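PDB 4CVU: beta-mannosidase from Trichoderma harzianum, which probably hydrolyses terminal, non-reducing beta-linked mannose residues from mannosides and belongs to glycoside hydrolase family 2. Local coordinates for residues A[311-314]-A[320-323]. Sequence-based numbering, arbitrary orientation.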
ATOM      1  N   LYS A 311       3.839  53.401   8.408  1.00 54.97           N
ATOM      2  CA  LYS A 311       4.173  52.489   9.492  1.00 54.69           C
ATOM      3  C   LYS A 311       4.995  51.289   8.986  1.00 52.19           C
ATOM      4  O   LYS A 311       4.717  50.764   7.913  1.00 49.87           O
ATOM      5  CB  LYS A 311       2.895  52.002  10.155  1.00 58.41           C
ATOM      6  CG  LYS A 311       2.159  53.093  10.917  1.00 59.90           C
ATOM      7  CD  LYS A 311       0.866  52.564  11.491  1.00 61.33           C
ATOM      8  CE  LYS A 311       0.069  53.668  12.155  1.00 65.81           C
ATOM      9  NZ  LYS A 311      -0.510  53.182  13.442  1.00 68.54           N
ATOM     10  N   LEU A 312       6.013  50.893   9.753  1.00 50.91           N
ATOM     11  CA  LEU A 312       7.002  49.911   9.303  1.00 49.28           C
ATOM     12  C   LEU A 312       6.541  48.440   9.401  1.00 46.84           C
ATOM     13  O   LEU A 312       5.815  48.057  10.301  1.00 48.75           O
ATOM     14  CB  LEU A 312       8.341  50.098  10.034  1.00 48.61           C
ATOM     15  CG  LEU A 312       9.022  51.463   9.904  1.00 49.41           C
ATOM     16  CD1 LEU A 312      10.445  51.430  10.442  1.00 50.01           C
ATOM     17  CD2 LEU A 312       9.048  51.933   8.469  1.00 49.53           C
ATOM     18  N   TRP A 313       6.959  47.653   8.430  1.00 45.31           N
ATOM     19  CA  TRP A 313       6.821  46.202   8.473  1.00 45.50           C
ATOM     20  C   TRP A 313       7.980  45.622   9.271  1.00 43.46           C
ATOM     21  O   TRP A 313       9.136  46.031   9.096  1.00 43.44           O
ATOM     22  CB  TRP A 313       6.814  45.649   7.050  1.00 43.46           C
ATOM     23  CG  TRP A 313       6.606  44.141   6.903  1.00 42.84           C
ATOM     24  CD1 TRP A 313       5.425  43.502   6.631  1.00 42.82           C
ATOM     25  CD2 TRP A 313       7.616  43.108   6.956  1.00 42.18           C
ATOM     26  NE1 TRP A 313       5.635  42.128   6.535  1.00 42.12           N
ATOM     27  CE2 TRP A 313       6.969  41.870   6.718  1.00 41.25           C
ATOM     28  CE3 TRP A 313       8.997  43.106   7.203  1.00 41.80           C
ATOM     29  CZ2 TRP A 313       7.653  40.656   6.727  1.00 40.71           C
ATOM     30  CZ3 TRP A 313       9.682  41.870   7.180  1.00 41.30           C
ATOM     31  CH2 TRP A 313       9.004  40.684   6.957  1.00 40.45           C
ATOM     32  N   TRP A 314       7.648  44.680  10.142  1.00 43.00           N
ATOM     33  CA  TRP A 314       8.638  43.902  10.884  1.00 42.89           C
ATOM     34  C   TRP A 314       8.349  42.396  10.734  1.00 41.86           C
ATOM     35  O   TRP A 314       7.201  41.987  10.528  1.00 39.85           O
ATOM     36  CB  TRP A 314       8.582  44.262  12.379  1.00 43.61           C
ATOM     37  CG  TRP A 314       8.807  45.716  12.667  1.00 44.24           C
ATOM     38  CD1 TRP A 314       7.847  46.675  12.760  1.00 45.09           C
ATOM     39  CD2 TRP A 314      10.060  46.373  12.929  1.00 43.94           C
ATOM     40  NE1 TRP A 314       8.408  47.880  13.058  1.00 45.57           N
ATOM     41  CE2 TRP A 314       9.766  47.734  13.166  1.00 45.41           C
ATOM     42  CE3 TRP A 314      11.390  45.952  12.990  1.00 43.45           C
ATOM     43  CZ2 TRP A 314      10.751  48.671  13.452  1.00 45.30           C
ATOM     44  CZ3 TRP A 314      12.378  46.885  13.279  1.00 45.33           C
ATOM     45  CH2 TRP A 314      12.047  48.237  13.509  1.00 45.98           C
ATOM     46  N   ASN A 320       4.811  44.730  14.192  1.00 47.06           N
ATOM     47  CA  ASN A 320       3.617  44.443  13.378  1.00 48.57           C
ATOM     48  C   ASN A 320       3.990  44.145  11.956  1.00 47.84           C
ATOM     49  O   ASN A 320       5.003  44.641  11.463  1.00 46.33           O
ATOM     50  CB  ASN A 320       2.632  45.613  13.401  1.00 51.69           C
ATOM     51  CG  ASN A 320       1.977  45.794  14.757  1.00 54.38           C
ATOM     52  OD1 ASN A 320       2.113  44.961  15.644  1.00 55.85           O
ATOM     53  ND2 ASN A 320       1.276  46.906  14.926  1.00 55.42           N
ATOM     54  N   GLN A 321       3.141  43.360  11.293  1.00 47.05           N
ATOM     55  CA  GLN A 321       3.333  43.038   9.901  1.00 47.16           C
ATOM     56  C   GLN A 321       2.512  44.004   9.046  1.00 47.60           C
ATOM     57  O   GLN A 321       1.662  43.611   8.266  1.00 47.29           O
ATOM     58  CB  GLN A 321       2.997  41.560   9.643  1.00 47.80           C
ATOM     59  CG  GLN A 321       4.072  40.636  10.218  1.00 46.04           C
ATOM     60  CD  GLN A 321       4.044  40.593  11.727  1.00 44.14           C
ATOM     61  OE1 GLN A 321       3.007  40.288  12.305  1.00 45.63           O
ATOM     62  NE2 GLN A 321       5.173  40.884  12.369  1.00 42.85           N
ATOM     63  N   GLN A 322       2.817  45.291   9.197  1.00 49.66           N
ATOM     64  CA  GLN A 322       2.092  46.346   8.499  1.00 48.10           C
ATOM     65  C   GLN A 322       2.275  46.238   6.993  1.00 45.57           C
ATOM     66  O   GLN A 322       3.393  46.279   6.491  1.00 43.97           O
ATOM     67  CB  GLN A 322       2.586  47.717   8.961  1.00 50.44           C
ATOM     68  CG  GLN A 322       1.791  48.885   8.389  1.00 51.36           C
ATOM     69  CD  GLN A 322       0.385  48.971   8.971  1.00 52.67           C
ATOM     70  OE1 GLN A 322       0.216  49.070  10.188  1.00 53.40           O
ATOM     71  NE2 GLN A 322      -0.628  48.945   8.099  1.00 53.04           N
ATOM     72  N   LEU A 323       1.167  46.127   6.286  1.00 45.38           N
ATOM     73  CA  LEU A 323       1.197  46.080   4.833  1.00 48.48           C
ATOM     74  C   LEU A 323       0.244  47.135   4.288  1.00 49.62           C
ATOM     75  O   LEU A 323      -0.659  47.562   4.994  1.00 49.06           O
ATOM     76  CB  LEU A 323       0.797  44.682   4.311  1.00 45.91           C
ATOM     77  CG  LEU A 323       1.783  43.594   4.733  1.00 46.26           C
ATOM     78  CD1 LEU A 323       1.213  42.239   4.381  1.00 47.43           C
ATOM     79  CD2 LEU A 323       3.165  43.802   4.092  1.00 45.79           C
TER
HETATM   80  O   HOH W   1       4.806  48.787   6.070  1.00 42.64           O
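Trp313 sets its indole against Gln321, Gln322 and Leu323, with CD1 as the main point of touch. The methyl CD2 of Leu323 comes obliquely to within 3.4 Å of Trp313 CD1, the two side chains running side by side in the same direction. At the ring's edge, close to its plane, Gln322 O also approaches CD1, at 3.4 Å. The indole lies beside its own carbonyl carbon, with CG anti to the backbone N (chi1 -177°), a setting that brings CD1 up to both partners; NE1 donates to Asp437 O beyond the loop.

One residue along, Trp314 is gripped through its backbone. Its N donates to Asn320 O at 3.0 Å, and that same oxygen sits in plane at the edge of the indole. Gln321 answers with its amide: the chain bends at chi2 (71°), and NE2 gives a 3.0 Å bond to Trp314 O, fairly straight but arriving from above the carbonyl plane.

At the Lys311 end, the aliphatic part of Gln322 crosses Lys311, CG lying 3.7 Å from Lys311 CB, while a water donates to both Lys311 O and Gln322 O.

This is the neck of a loop in the family 2 Ig-like domain, between strands 298-305 and 324-332. Two direct hydrogen bonds and one water bridge tie its sides together, so Trp314 N and O and the carbonyl oxygens of Lys311 and Gln322 each have a polar partner, Gln322 O while also touching the Trp313 ring edge.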